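Local coordinates for protein SusD homolog (Bacteroides thetaiotaomicron, PDB 3EHM) that probably binds mucin O-glycans as a SusD-like outer-membrane lipoprotein, helping a gut bacterium capture host sugars for uptake, at residues 270-278 with 306-314; 277-287 with 387-397. All blocks are in the same frame, centred on the assembly; numbering follows the deposited sequence.

Contact 1 of 2, residues 270-278 with 306-314; sequences TRMGATIWG and GYFPVAPTN
Pro-309 sits between Met-272 and Trp-277. Its ring lies over one face of the indole, CD 4.2 Å from the centroid of the five-membered ring of Trp-277, a CH-pi contact only 11° off the normal. The tryptophan reaches it with CG anti to the backbone N (chi1 165°), which lays a face of the indole across the proline. From the strand, selenomethionine Met-272 runs out extended and then bends at its last torsion (chi3 66°), placing CE 3.7 Å from Pro-309 CB and also against Tyr-307 CB. Leu-288 of helix 287-291 touches both Met-272 and Tyr-307. Ala-274, in the first turn of helix 274-282, meets the loop through its methyl, CB lying 4.0 Å from Pro-312 CD. Farther out, Val-310 CG2 rests on Arg-271 CB, while the guanidinium leads away to Lys-326 O.

The polar edge is all backbone. Val-310 N donates to Met-272 O at 2.9 Å, and Ala-274 N gives a weak bond to Val-310 O. These two bonds flank N-cap Gly-273, making a single beta bridge at the strand-to-helix junction. With main chain supplying both bonds, side chains here contribute mainly shape: proline against indole and selenomethionine methyl.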
ATOM      1  N   THR A 270      16.700   2.342  -5.079  1.00 16.60           N
ATOM      2  CA  THR A 270      15.371   1.979  -5.558  1.00 14.33           C
ATOM      3  C   THR A 270      15.224   2.106  -7.070  1.00 12.87           C
ATOM      4  O   THR A 270      15.429   3.173  -7.641  1.00 12.90           O
ATOM      5  CB  THR A 270      14.283   2.814  -4.861  1.00 14.72           C
ATOM      6  OG1 THR A 270      14.266   2.482  -3.468  1.00 14.45           O
ATOM      7  CG2 THR A 270      12.909   2.518  -5.460  1.00 14.07           C
ATOM      8  N   ARG A 271      14.851   0.997  -7.703  1.00 11.51           N
ATOM      9  CA  ARG A 271      14.686   0.937  -9.151  1.00 12.80           C
ATOM     10  C   ARG A 271      13.374   0.232  -9.509  1.00 13.86           C
ATOM     11  O   ARG A 271      12.654  -0.232  -8.623  1.00 13.62           O
ATOM     12  CB  ARG A 271      15.877   0.188  -9.756  1.00 11.57           C
ATOM     13  CG  ARG A 271      17.236   0.866  -9.503  1.00 11.38           C
ATOM     14  CD  ARG A 271      17.356   2.134 -10.338  1.00 12.53           C
ATOM     15  NE  ARG A 271      18.641   2.824 -10.202  1.00 11.92           N
ATOM     16  CZ  ARG A 271      18.858   3.859  -9.393  1.00 15.24           C
ATOM     17  NH1 ARG A 271      17.881   4.332  -8.629  1.00 11.26           N
ATOM     18  NH2 ARG A 271      20.047   4.451  -9.375  1.00 13.18           N
HETATM   19  N   MSE A 272      13.067   0.159 -10.803  1.00 13.44           N
HETATM   20  CA  MSE A 272      11.837  -0.486 -11.274  1.00 13.33           C
HETATM   21  C   MSE A 272      11.837  -1.987 -10.979  1.00 12.65           C
HETATM   22  O   MSE A 272      12.809  -2.684 -11.268  1.00 13.00           O
HETATM   23  CB  MSE A 272      11.670  -0.261 -12.783  1.00 14.21           C
HETATM   24  CG  MSE A 272      10.398  -0.866 -13.373  1.00 15.30           C
HETATM   25 SE   MSE A 272      10.296  -0.619 -15.301  1.00 24.25          SE
HETATM   26  CE  MSE A 272      11.803  -1.719 -15.814  1.00 14.00           C
ATOM     27  N   GLY A 273      10.738  -2.471 -10.408  1.00 11.53           N
ATOM     28  CA  GLY A 273      10.617  -3.881 -10.068  1.00 13.18           C
ATOM     29  C   GLY A 273      10.262  -4.781 -11.237  1.00 12.75           C
ATOM     30  O   GLY A 273       9.601  -4.355 -12.182  1.00 13.04           O
ATOM     31  N   ALA A 274      10.684  -6.041 -11.159  1.00 13.31           N
ATOM     32  CA  ALA A 274      10.439  -7.012 -12.226  1.00 13.77           C
ATOM     33  C   ALA A 274       8.969  -7.342 -12.423  1.00 12.91           C
ATOM     34  O   ALA A 274       8.488  -7.418 -13.552  1.00 11.05           O
ATOM     35  CB  ALA A 274      11.220  -8.289 -11.953  1.00 12.96           C
ATOM     36  N   THR A 275       8.248  -7.531 -11.327  1.00 13.05           N
ATOM     37  CA  THR A 275       6.835  -7.864 -11.422  1.00 13.57           C
ATOM     38  C   THR A 275       6.021  -6.802 -12.157  1.00 12.68           C
ATOM     39  O   THR A 275       5.335  -7.102 -13.133  1.00 12.44           O
ATOM     40  CB  THR A 275       6.220  -8.081 -10.029  1.00 12.12           C
ATOM     41  OG1 THR A 275       6.948  -9.109  -9.345  1.00 14.31           O
ATOM     42  CG2 THR A 275       4.757  -8.500 -10.159  1.00 14.55           C
ATOM     43  N   ILE A 276       6.092  -5.555 -11.704  1.00 11.50           N
ATOM     44  CA  ILE A 276       5.315  -4.524 -12.364  1.00 11.77           C
ATOM     45  C   ILE A 276       5.785  -4.334 -13.810  1.00 10.01           C
ATOM     46  O   ILE A 276       4.981  -4.067 -14.696  1.00  9.95           O
ATOM     47  CB  ILE A 276       5.354  -3.189 -11.569  1.00 11.97           C
ATOM     48  CG1 ILE A 276       4.288  -2.237 -12.121  1.00 13.92           C
ATOM     49  CG2 ILE A 276       6.744  -2.565 -11.624  1.00 11.69           C
ATOM     50  CD1 ILE A 276       4.102  -0.981 -11.285  1.00 13.64           C
ATOM     51  N   TRP A 277       7.081  -4.492 -14.055  1.00 11.34           N
ATOM     52  CA  TRP A 277       7.582  -4.354 -15.418  1.00 13.33           C
ATOM     53  C   TRP A 277       6.963  -5.433 -16.298  1.00 12.58           C
ATOM     54  O   TRP A 277       6.536  -5.161 -17.414  1.00 12.39           O
ATOM     55  CB  TRP A 277       9.102  -4.499 -15.476  1.00 12.27           C
ATOM     56  CG  TRP A 277       9.584  -4.719 -16.888  1.00 16.89           C
ATOM     57  CD1 TRP A 277       9.740  -3.773 -17.860  1.00 16.78           C
ATOM     58  CD2 TRP A 277       9.883  -5.981 -17.503  1.00 17.15           C
ATOM     59  NE1 TRP A 277      10.114  -4.368 -19.045  1.00 17.77           N
ATOM     60  CE2 TRP A 277      10.209  -5.721 -18.854  1.00 16.39           C
ATOM     61  CE3 TRP A 277       9.902  -7.305 -17.045  1.00 17.28           C
ATOM     62  CZ2 TRP A 277      10.553  -6.738 -19.753  1.00 19.12           C
ATOM     63  CZ3 TRP A 277      10.243  -8.320 -17.940  1.00 18.89           C
ATOM     64  CH2 TRP A 277      10.564  -8.028 -19.279  1.00 17.36           C
ATOM     65  N   GLY A 278       6.938  -6.662 -15.788  1.00 13.62           N
ATOM     66  CA  GLY A 278       6.381  -7.775 -16.538  1.00 13.36           C
ATOM     67  C   GLY A 278       4.967  -7.527 -17.016  1.00 12.43           C
ATOM     68  O   GLY A 278       4.631  -7.818 -18.171  1.00 11.68           O
ATOM     69  N   GLY A 306      16.604   1.022 -22.620  1.00 23.06           N
ATOM     70  CA  GLY A 306      15.340   0.311 -22.536  1.00 21.52           C
ATOM     71  C   GLY A 306      14.854   0.190 -21.107  1.00 21.07           C
ATOM     72  O   GLY A 306      15.487   0.695 -20.181  1.00 22.11           O
ATOM     73  N   TYR A 307      13.720  -0.475 -20.924  1.00 19.62           N
ATOM     74  CA  TYR A 307      13.161  -0.666 -19.591  1.00 18.52           C
ATOM     75  C   TYR A 307      13.770  -1.911 -18.957  1.00 16.70           C
ATOM     76  O   TYR A 307      13.385  -3.033 -19.280  1.00 16.42           O
ATOM     77  CB  TYR A 307      11.639  -0.782 -19.698  1.00 18.43           C
ATOM     78  CG  TYR A 307      11.004   0.517 -20.133  1.00 18.22           C
ATOM     79  CD1 TYR A 307      10.869   1.577 -19.237  1.00 17.61           C
ATOM     80  CD2 TYR A 307      10.600   0.714 -21.457  1.00 19.62           C
ATOM     81  CE1 TYR A 307      10.354   2.799 -19.641  1.00 17.91           C
ATOM     82  CE2 TYR A 307      10.082   1.937 -21.874  1.00 20.20           C
ATOM     83  CZ  TYR A 307       9.964   2.975 -20.958  1.00 18.68           C
ATOM     84  OH  TYR A 307       9.467   4.192 -21.353  1.00 22.61           O
ATOM     85  N   PHE A 308      14.732  -1.694 -18.062  1.00 16.62           N
ATOM     86  CA  PHE A 308      15.447  -2.773 -17.380  1.00 15.31           C
ATOM     87  C   PHE A 308      15.069  -2.854 -15.903  1.00 15.32           C
ATOM     88  O   PHE A 308      15.392  -1.961 -15.120  1.00 13.40           O
ATOM     89  CB  PHE A 308      16.959  -2.544 -17.482  1.00 16.28           C
ATOM     90  CG  PHE A 308      17.446  -2.261 -18.879  1.00 18.39           C
ATOM     91  CD1 PHE A 308      18.427  -1.300 -19.099  1.00 17.08           C
ATOM     92  CD2 PHE A 308      16.936  -2.957 -19.972  1.00 19.35           C
ATOM     93  CE1 PHE A 308      18.898  -1.033 -20.389  1.00 20.56           C
ATOM     94  CE2 PHE A 308      17.400  -2.700 -21.267  1.00 20.00           C
ATOM     95  CZ  PHE A 308      18.381  -1.735 -21.473  1.00 20.23           C
ATOM     96  N   PRO A 309      14.391  -3.937 -15.502  1.00 14.92           N
ATOM     97  CA  PRO A 309      13.983  -4.104 -14.105  1.00 16.15           C
ATOM     98  C   PRO A 309      15.037  -4.764 -13.219  1.00 16.11           C
ATOM     99  O   PRO A 309      16.015  -5.332 -13.703  1.00 16.72           O
ATOM    100  CB  PRO A 309      12.736  -4.964 -14.225  1.00 15.28           C
ATOM    101  CG  PRO A 309      13.116  -5.893 -15.339  1.00 17.57           C
ATOM    102  CD  PRO A 309      13.753  -4.956 -16.358  1.00 15.31           C
ATOM    103  N   VAL A 310      14.820  -4.669 -11.912  1.00 16.44           N
ATOM    104  CA  VAL A 310      15.691  -5.284 -10.921  1.00 14.31           C
ATOM    105  C   VAL A 310      14.792  -6.309 -10.238  1.00 14.38           C
ATOM    106  O   VAL A 310      13.657  -6.000  -9.862  1.00 14.26           O
ATOM    107  CB  VAL A 310      16.206  -4.247  -9.904  1.00 15.15           C
ATOM    108  CG1 VAL A 310      17.014  -4.933  -8.810  1.00 12.31           C
ATOM    109  CG2 VAL A 310      17.077  -3.216 -10.622  1.00 14.28           C
ATOM    110  N   ALA A 311      15.287  -7.531 -10.098  1.00 14.73           N
ATOM    111  CA  ALA A 311      14.495  -8.601  -9.507  1.00 15.88           C
ATOM    112  C   ALA A 311      14.108  -8.352  -8.054  1.00 16.16           C
ATOM    113  O   ALA A 311      14.780  -7.607  -7.336  1.00 14.02           O
ATOM    114  CB  ALA A 311      15.237  -9.922  -9.637  1.00 18.45           C
ATOM    115  N   PRO A 312      13.003  -8.967  -7.606  1.00 15.81           N
ATOM    116  CA  PRO A 312      12.551  -8.789  -6.224  1.00 15.89           C
ATOM    117  C   PRO A 312      13.488  -9.486  -5.252  1.00 16.07           C
ATOM    118  O   PRO A 312      14.065 -10.528  -5.572  1.00 16.62           O
ATOM    119  CB  PRO A 312      11.158  -9.401  -6.235  1.00 15.28           C
ATOM    120  CG  PRO A 312      11.299 -10.509  -7.225  1.00 15.62           C
ATOM    121  CD  PRO A 312      12.086  -9.854  -8.344  1.00 17.16           C
ATOM    122  N   THR A 313      13.641  -8.897  -4.071  1.00 16.50           N
ATOM    123  CA  THR A 313      14.505  -9.449  -3.035  1.00 16.66           C
ATOM    124  C   THR A 313      15.865  -9.804  -3.642  1.00 16.01           C
ATOM    125  O   THR A 313      16.311 -10.953  -3.604  1.00 15.24           O
ATOM    126  CB  THR A 313      13.834 -10.683  -2.383  1.00 16.44           C
ATOM    127  OG1 THR A 313      12.500 -10.332  -1.981  1.00 17.84           O
ATOM    128  CG2 THR A 313      14.603 -11.132  -1.145  1.00 15.87           C
ATOM    129  N   ASN A 314      16.509  -8.783  -4.202  1.00 16.49           N
ATOM    130  CA  ASN A 314      17.812  -8.894  -4.843  1.00 17.23           C
ATOM    131  C   ASN A 314      18.830  -9.539  -3.912  1.00 17.71           C
ATOM    132  O   ASN A 314      18.908  -9.188  -2.738  1.00 17.74           O
ATOM    133  CB  ASN A 314      18.297  -7.497  -5.248  1.00 18.62           C
ATOM    134  CG  ASN A 314      19.567  -7.527  -6.085  1.00 20.54           C
ATOM    135  OD1 ASN A 314      20.079  -6.480  -6.475  1.00 26.25           O
ATOM    136  ND2 ASN A 314      20.075  -8.716  -6.371  1.00 18.86           N
TER

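Contact 2 of 2, residues 277-287 with 387-397; sequences WGYLDGYKDPR and YLSGTGKPTGL
Trp-277 touches the 387-397 segment with the far rim of its indole: CZ3 lies 3.8 Å from Leu-397 CD1, and CH2 meets Thr-395 CG2. This begins a helix-on-loop contact in the SusD-like fold, in which the extended chain beyond helix 384-388 runs past helix 274-282 and its Schellman C-terminus. At the next residue, Gly-278 O accepts from Thr-395 N at 2.8 Å and from the helical Gly-282 N, the two donors arriving from opposite faces of the carbonyl plane. Tyr-279 offers a ring face to Pro-394 CB, a CH-pi contact. Asp-281, with CG anti to the backbone N (chi1 -178°), takes the Thr-395 hydroxyl on the anti lone pair of OD2, 2.6 Å from OG1. At Gly-282 the backbones come so close that CA lies 3.3 Å from Lys-393 O; a side chain would collide with the loop. Tyr-283 packs CE2 against Pro-394 CD and CB against Tyr-387 CE2, while its hydroxyl goes to Thr-416 O. Asp-285 is gripped side-on by Arg-287, NE to OD1 and NH2 to OD2, and OD1 also caps Arg-287 N. An alanine here would remove that carboxylate, and would probably leave Arg-287 without its charge mate and less firmly held, and Tyr-387 without this acceptor. The tyrosine hydroxyl has its stronger partner in Gln-440 NE2. The bond from Tyr-387 OH to Asp-285 OD2 is weak at 2.8 Å, with carboxylate and ring planes 55° apart.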
ATOM      1  N   TRP A 277       7.081  -4.492 -14.055  1.00 11.34           N
ATOM      2  CA  TRP A 277       7.582  -4.354 -15.418  1.00 13.33           C
ATOM      3  C   TRP A 277       6.963  -5.433 -16.298  1.00 12.58           C
ATOM      4  O   TRP A 277       6.536  -5.161 -17.414  1.00 12.39           O
ATOM      5  CB  TRP A 277       9.102  -4.499 -15.476  1.00 12.27           C
ATOM      6  CG  TRP A 277       9.584  -4.719 -16.888  1.00 16.89           C
ATOM      7  CD1 TRP A 277       9.740  -3.773 -17.860  1.00 16.78           C
ATOM      8  CD2 TRP A 277       9.883  -5.981 -17.503  1.00 17.15           C
ATOM      9  NE1 TRP A 277      10.114  -4.368 -19.045  1.00 17.77           N
ATOM     10  CE2 TRP A 277      10.209  -5.721 -18.854  1.00 16.39           C
ATOM     11  CE3 TRP A 277       9.902  -7.305 -17.045  1.00 17.28           C
ATOM     12  CZ2 TRP A 277      10.553  -6.738 -19.753  1.00 19.12           C
ATOM     13  CZ3 TRP A 277      10.243  -8.320 -17.940  1.00 18.89           C
ATOM     14  CH2 TRP A 277      10.564  -8.028 -19.279  1.00 17.36           C
ATOM     15  N   GLY A 278       6.938  -6.662 -15.788  1.00 13.62           N
ATOM     16  CA  GLY A 278       6.381  -7.775 -16.538  1.00 13.36           C
ATOM     17  C   GLY A 278       4.967  -7.527 -17.016  1.00 12.43           C
ATOM     18  O   GLY A 278       4.631  -7.818 -18.171  1.00 11.68           O
ATOM     19  N   TYR A 279       4.125  -7.002 -16.129  1.00 10.93           N
ATOM     20  CA  TYR A 279       2.744  -6.707 -16.493  1.00 11.55           C
ATOM     21  C   TYR A 279       2.660  -5.535 -17.468  1.00 11.66           C
ATOM     22  O   TYR A 279       1.998  -5.626 -18.497  1.00 13.22           O
ATOM     23  CB  TYR A 279       1.914  -6.406 -15.238  1.00 13.38           C
ATOM     24  CG  TYR A 279       1.581  -7.642 -14.425  1.00 12.95           C
ATOM     25  CD1 TYR A 279       0.625  -8.553 -14.871  1.00 14.28           C
ATOM     26  CD2 TYR A 279       2.261  -7.929 -13.242  1.00 14.91           C
ATOM     27  CE1 TYR A 279       0.354  -9.721 -14.166  1.00 14.38           C
ATOM     28  CE2 TYR A 279       1.999  -9.099 -12.525  1.00 13.84           C
ATOM     29  CZ  TYR A 279       1.046  -9.993 -12.996  1.00 16.21           C
ATOM     30  OH  TYR A 279       0.801 -11.172 -12.314  1.00 14.34           O
ATOM     31  N   LEU A 280       3.336  -4.435 -17.151  1.00 11.84           N
ATOM     32  CA  LEU A 280       3.296  -3.256 -18.011  1.00 13.49           C
ATOM     33  C   LEU A 280       3.769  -3.570 -19.422  1.00 15.35           C
ATOM     34  O   LEU A 280       3.162  -3.129 -20.398  1.00 16.12           O
ATOM     35  CB  LEU A 280       4.143  -2.130 -17.408  1.00 14.73           C
ATOM     36  CG  LEU A 280       3.666  -1.603 -16.051  1.00 15.56           C
ATOM     37  CD1 LEU A 280       4.651  -0.567 -15.518  1.00 14.72           C
ATOM     38  CD2 LEU A 280       2.281  -0.992 -16.201  1.00 15.03           C
ATOM     39  N   ASP A 281       4.847  -4.341 -19.527  1.00 15.95           N
ATOM     40  CA  ASP A 281       5.395  -4.717 -20.830  1.00 17.23           C
ATOM     41  C   ASP A 281       4.460  -5.657 -21.593  1.00 15.80           C
ATOM     42  O   ASP A 281       4.084  -5.389 -22.732  1.00 13.09           O
ATOM     43  CB  ASP A 281       6.751  -5.404 -20.658  1.00 18.24           C
ATOM     44  CG  ASP A 281       7.392  -5.767 -21.988  1.00 21.50           C
ATOM     45  OD1 ASP A 281       7.954  -4.864 -22.644  1.00 21.21           O
ATOM     46  OD2 ASP A 281       7.317  -6.951 -22.386  1.00 19.59           O
ATOM     47  N   GLY A 282       4.091  -6.766 -20.958  1.00 16.41           N
ATOM     48  CA  GLY A 282       3.220  -7.732 -21.604  1.00 15.38           C
ATOM     49  C   GLY A 282       1.855  -7.201 -22.003  1.00 15.59           C
ATOM     50  O   GLY A 282       1.288  -7.621 -23.015  1.00 14.76           O
ATOM     51  N   TYR A 283       1.322  -6.281 -21.208  1.00 14.55           N
ATOM     52  CA  TYR A 283       0.012  -5.701 -21.477  1.00 15.11           C
ATOM     53  C   TYR A 283       0.106  -4.506 -22.421  1.00 16.15           C
ATOM     54  O   TYR A 283      -0.913  -3.891 -22.741  1.00 17.41           O
ATOM     55  CB  TYR A 283      -0.640  -5.235 -20.167  1.00 14.23           C
ATOM     56  CG  TYR A 283      -1.091  -6.328 -19.212  1.00 13.84           C
ATOM     57  CD1 TYR A 283      -1.576  -5.999 -17.945  1.00 12.52           C
ATOM     58  CD2 TYR A 283      -1.079  -7.678 -19.581  1.00 15.48           C
ATOM     59  CE1 TYR A 283      -2.037  -6.970 -17.072  1.00 13.27           C
ATOM     60  CE2 TYR A 283      -1.544  -8.670 -18.701  1.00 13.98           C
ATOM     61  CZ  TYR A 283      -2.023  -8.302 -17.449  1.00 15.00           C
ATOM     62  OH  TYR A 283      -2.502  -9.246 -16.564  1.00 12.21           O
ATOM     63  N   LYS A 284       1.317  -4.178 -22.868  1.00 16.38           N
ATOM     64  CA  LYS A 284       1.512  -3.024 -23.742  1.00 15.91           C
ATOM     65  C   LYS A 284       0.842  -1.824 -23.065  1.00 15.74           C
ATOM     66  O   LYS A 284       0.074  -1.075 -23.679  1.00 14.44           O
ATOM     67  CB  LYS A 284       0.895  -3.289 -25.122  1.00 18.34           C
ATOM     68  CG  LYS A 284       1.574  -4.426 -25.885  1.00 18.71           C
ATOM     69  CD  LYS A 284       1.138  -4.458 -27.351  1.00 24.27           C
ATOM     70  CE  LYS A 284       2.019  -5.399 -28.171  1.00 28.06           C
ATOM     71  NZ  LYS A 284       1.730  -5.325 -29.638  1.00 29.87           N
ATOM     72  N   ASP A 285       1.160  -1.663 -21.782  1.00 13.58           N
ATOM     73  CA  ASP A 285       0.606  -0.613 -20.932  1.00 13.33           C
ATOM     74  C   ASP A 285       1.311   0.732 -21.092  1.00 13.99           C
ATOM     75  O   ASP A 285       2.514   0.841 -20.849  1.00 14.17           O
ATOM     76  CB  ASP A 285       0.716  -1.058 -19.470  1.00 14.62           C
ATOM     77  CG  ASP A 285      -0.349  -0.449 -18.582  1.00 14.67           C
ATOM     78  OD1 ASP A 285      -0.584   0.776 -18.661  1.00 16.15           O
ATOM     79  OD2 ASP A 285      -0.941  -1.208 -17.793  1.00 10.29           O
ATOM     80  N   PRO A 286       0.568   1.779 -21.493  1.00 15.07           N
ATOM     81  CA  PRO A 286       1.168   3.106 -21.663  1.00 15.15           C
ATOM     82  C   PRO A 286       1.625   3.706 -20.327  1.00 15.04           C
ATOM     83  O   PRO A 286       2.295   4.739 -20.293  1.00 14.35           O
ATOM     84  CB  PRO A 286       0.043   3.909 -22.304  1.00 16.28           C
ATOM     85  CG  PRO A 286      -1.183   3.293 -21.691  1.00 15.95           C
ATOM     86  CD  PRO A 286      -0.877   1.817 -21.789  1.00 15.75           C
ATOM     87  N   ARG A 287       1.255   3.062 -19.226  1.00 14.78           N
ATOM     88  CA  ARG A 287       1.652   3.550 -17.914  1.00 14.42           C
ATOM     89  C   ARG A 287       3.112   3.224 -17.627  1.00 14.94           C
ATOM     90  O   ARG A 287       3.703   3.769 -16.698  1.00 15.67           O
ATOM     91  CB  ARG A 287       0.743   2.965 -16.822  1.00 14.77           C
ATOM     92  CG  ARG A 287      -0.626   3.636 -16.774  1.00 14.08           C
ATOM     93  CD  ARG A 287      -1.607   2.913 -15.855  1.00 16.17           C
ATOM     94  NE  ARG A 287      -1.888   1.558 -16.319  1.00 16.11           N
ATOM     95  CZ  ARG A 287      -2.815   0.766 -15.793  1.00 15.88           C
ATOM     96  NH1 ARG A 287      -3.563   1.194 -14.780  1.00 14.97           N
ATOM     97  NH2 ARG A 287      -3.001  -0.448 -16.284  1.00 13.35           N
ATOM     98  N   TYR A 387      -6.096  -0.796 -24.970  1.00 16.08           N
ATOM     99  CA  TYR A 387      -5.580  -1.548 -23.831  1.00 16.38           C
ATOM    100  C   TYR A 387      -6.606  -2.559 -23.317  1.00 16.34           C
ATOM    101  O   TYR A 387      -6.257  -3.694 -23.003  1.00 17.91           O
ATOM    102  CB  TYR A 387      -5.186  -0.588 -22.704  1.00 14.04           C
ATOM    103  CG  TYR A 387      -4.587  -1.268 -21.492  1.00 14.94           C
ATOM    104  CD1 TYR A 387      -5.378  -1.626 -20.402  1.00 14.63           C
ATOM    105  CD2 TYR A 387      -3.224  -1.559 -21.440  1.00 15.45           C
ATOM    106  CE1 TYR A 387      -4.824  -2.256 -19.282  1.00 15.76           C
ATOM    107  CE2 TYR A 387      -2.663  -2.188 -20.331  1.00 14.66           C
ATOM    108  CZ  TYR A 387      -3.467  -2.531 -19.256  1.00 15.20           C
ATOM    109  OH  TYR A 387      -2.904  -3.126 -18.155  1.00 14.09           O
ATOM    110  N   LEU A 388      -7.868  -2.141 -23.246  1.00 17.05           N
ATOM    111  CA  LEU A 388      -8.948  -2.994 -22.754  1.00 18.13           C
ATOM    112  C   LEU A 388      -9.288  -4.173 -23.651  1.00 19.08           C
ATOM    113  O   LEU A 388      -9.926  -5.129 -23.208  1.00 18.84           O
ATOM    114  CB  LEU A 388     -10.216  -2.167 -22.522  1.00 19.43           C
ATOM    115  CG  LEU A 388     -10.220  -1.243 -21.300  1.00 20.16           C
ATOM    116  CD1 LEU A 388     -11.451  -0.360 -21.324  1.00 19.71           C
ATOM    117  CD2 LEU A 388     -10.182  -2.079 -20.038  1.00 21.44           C
ATOM    118  N   SER A 389      -8.888  -4.111 -24.914  1.00 19.38           N
ATOM    119  CA  SER A 389      -9.177  -5.218 -25.818  1.00 22.51           C
ATOM    120  C   SER A 389      -7.946  -6.105 -25.986  1.00 21.82           C
ATOM    121  O   SER A 389      -7.950  -7.048 -26.774  1.00 23.52           O
ATOM    122  CB  SER A 389      -9.652  -4.689 -27.178  1.00 24.07           C
ATOM    123  OG  SER A 389      -8.672  -3.868 -27.787  1.00 29.82           O
ATOM    124  N   GLY A 390      -6.896  -5.801 -25.229  1.00 20.33           N
ATOM    125  CA  GLY A 390      -5.675  -6.582 -25.313  1.00 19.69           C
ATOM    126  C   GLY A 390      -5.805  -7.949 -24.668  1.00 19.21           C
ATOM    127  O   GLY A 390      -6.433  -8.095 -23.619  1.00 18.11           O
ATOM    128  N   THR A 391      -5.198  -8.956 -25.290  1.00 18.84           N
ATOM    129  CA  THR A 391      -5.257 -10.317 -24.778  1.00 19.81           C
ATOM    130  C   THR A 391      -3.857 -10.861 -24.479  1.00 20.21           C
ATOM    131  O   THR A 391      -3.648 -12.073 -24.415  1.00 19.19           O
ATOM    132  CB  THR A 391      -5.949 -11.252 -25.790  1.00 21.54           C
ATOM    133  OG1 THR A 391      -5.167 -11.317 -26.989  1.00 22.78           O
ATOM    134  CG2 THR A 391      -7.341 -10.727 -26.134  1.00 19.79           C
ATOM    135  N   GLY A 392      -2.900  -9.958 -24.299  1.00 18.96           N
ATOM    136  CA  GLY A 392      -1.545 -10.381 -24.002  1.00 19.44           C
ATOM    137  C   GLY A 392      -1.366 -10.717 -22.531  1.00 20.17           C
ATOM    138  O   GLY A 392      -2.113 -10.236 -21.679  1.00 18.55           O
ATOM    139  N   LYS A 393      -0.379 -11.554 -22.232  1.00 19.70           N
ATOM    140  CA  LYS A 393      -0.094 -11.952 -20.860  1.00 21.13           C
ATOM    141  C   LYS A 393       1.185 -11.276 -20.386  1.00 20.79           C
ATOM    142  O   LYS A 393       1.991 -10.821 -21.197  1.00 21.77           O
ATOM    143  CB  LYS A 393       0.055 -13.476 -20.767  1.00 22.71           C
ATOM    144  CG  LYS A 393      -1.268 -14.244 -20.696  1.00 26.31           C
ATOM    145  CD  LYS A 393      -2.126 -14.005 -21.922  1.00 27.91           C
ATOM    146  CE  LYS A 393      -3.416 -14.805 -21.875  1.00 29.92           C
ATOM    147  NZ  LYS A 393      -4.268 -14.535 -23.075  1.00 32.00           N
ATOM    148  N   PRO A 394       1.390 -11.192 -19.062  1.00 20.97           N
ATOM    149  CA  PRO A 394       2.610 -10.550 -18.569  1.00 19.54           C
ATOM    150  C   PRO A 394       3.878 -11.192 -19.119  1.00 19.09           C
ATOM    151  O   PRO A 394       3.910 -12.384 -19.426  1.00 19.77           O
ATOM    152  CB  PRO A 394       2.486 -10.678 -17.050  1.00 19.68           C
ATOM    153  CG  PRO A 394       1.623 -11.886 -16.872  1.00 22.35           C
ATOM    154  CD  PRO A 394       0.582 -11.709 -17.947  1.00 20.50           C
ATOM    155  N   THR A 395       4.924 -10.388 -19.244  1.00 18.02           N
ATOM    156  CA  THR A 395       6.187 -10.867 -19.775  1.00 18.27           C
ATOM    157  C   THR A 395       7.064 -11.464 -18.691  1.00 18.99           C
ATOM    158  O   THR A 395       7.230 -10.881 -17.618  1.00 18.82           O
ATOM    159  CB  THR A 395       6.957  -9.730 -20.444  1.00 16.43           C
ATOM    160  OG1 THR A 395       6.096  -9.066 -21.377  1.00 19.40           O
ATOM    161  CG2 THR A 395       8.178 -10.280 -21.176  1.00 19.43           C
ATOM    162  N   GLY A 396       7.625 -12.630 -18.975  1.00 18.78           N
ATOM    163  CA  GLY A 396       8.487 -13.271 -18.009  1.00 19.57           C
ATOM    164  C   GLY A 396       9.892 -12.721 -18.123  1.00 20.43           C
ATOM    165  O   GLY A 396      10.233 -12.047 -19.093  1.00 20.66           O
ATOM    166  N   LEU A 397      10.709 -12.999 -17.120  1.00 19.93           N
ATOM    167  CA  LEU A 397      12.083 -12.544 -17.124  1.00 22.19           C
ATOM    168  C   LEU A 397      12.941 -13.786 -17.327  1.00 23.15           C
ATOM    169  O   LEU A 397      12.928 -14.707 -16.510  1.00 22.37           O
ATOM    170  CB  LEU A 397      12.402 -11.862 -15.789  1.00 23.23           C
ATOM    171  CG  LEU A 397      13.571 -10.877 -15.717  1.00 25.54           C
ATOM    172  CD1 LEU A 397      13.521  -9.914 -16.895  1.00 23.50           C
ATOM    173  CD2 LEU A 397      13.504 -10.117 -14.397  1.00 23.18           C
TER
HETATM  174  O   HOH W   1       2.241  -9.904 -24.158  1.00 27.39           O
HETATM  175  O   HOH W   2      -3.583  -4.538 -23.249  1.00 17.13           O

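Helix 274-282 is the element common to both contacts, which share Trp-277 and Gly-278 and have centres 14 Å apart. Contact 1 covers the start of the helix and the strand before it; contact 2 follows the helix to its end and into the turn beyond. Along the chain the segments alternate: the helix region first, then 306-314, then 387-397, so two separate later stretches return to one short helix. The two contacts also touch directly near the start of the helix, where Leu-397 CD2 of contact 2 packs 3.8 Å from Ala-274 CB of contact 1. Together they bring back to the helix chain that lies 28 residues away in contact 1 and 100 in contact 2, counted between closest ends.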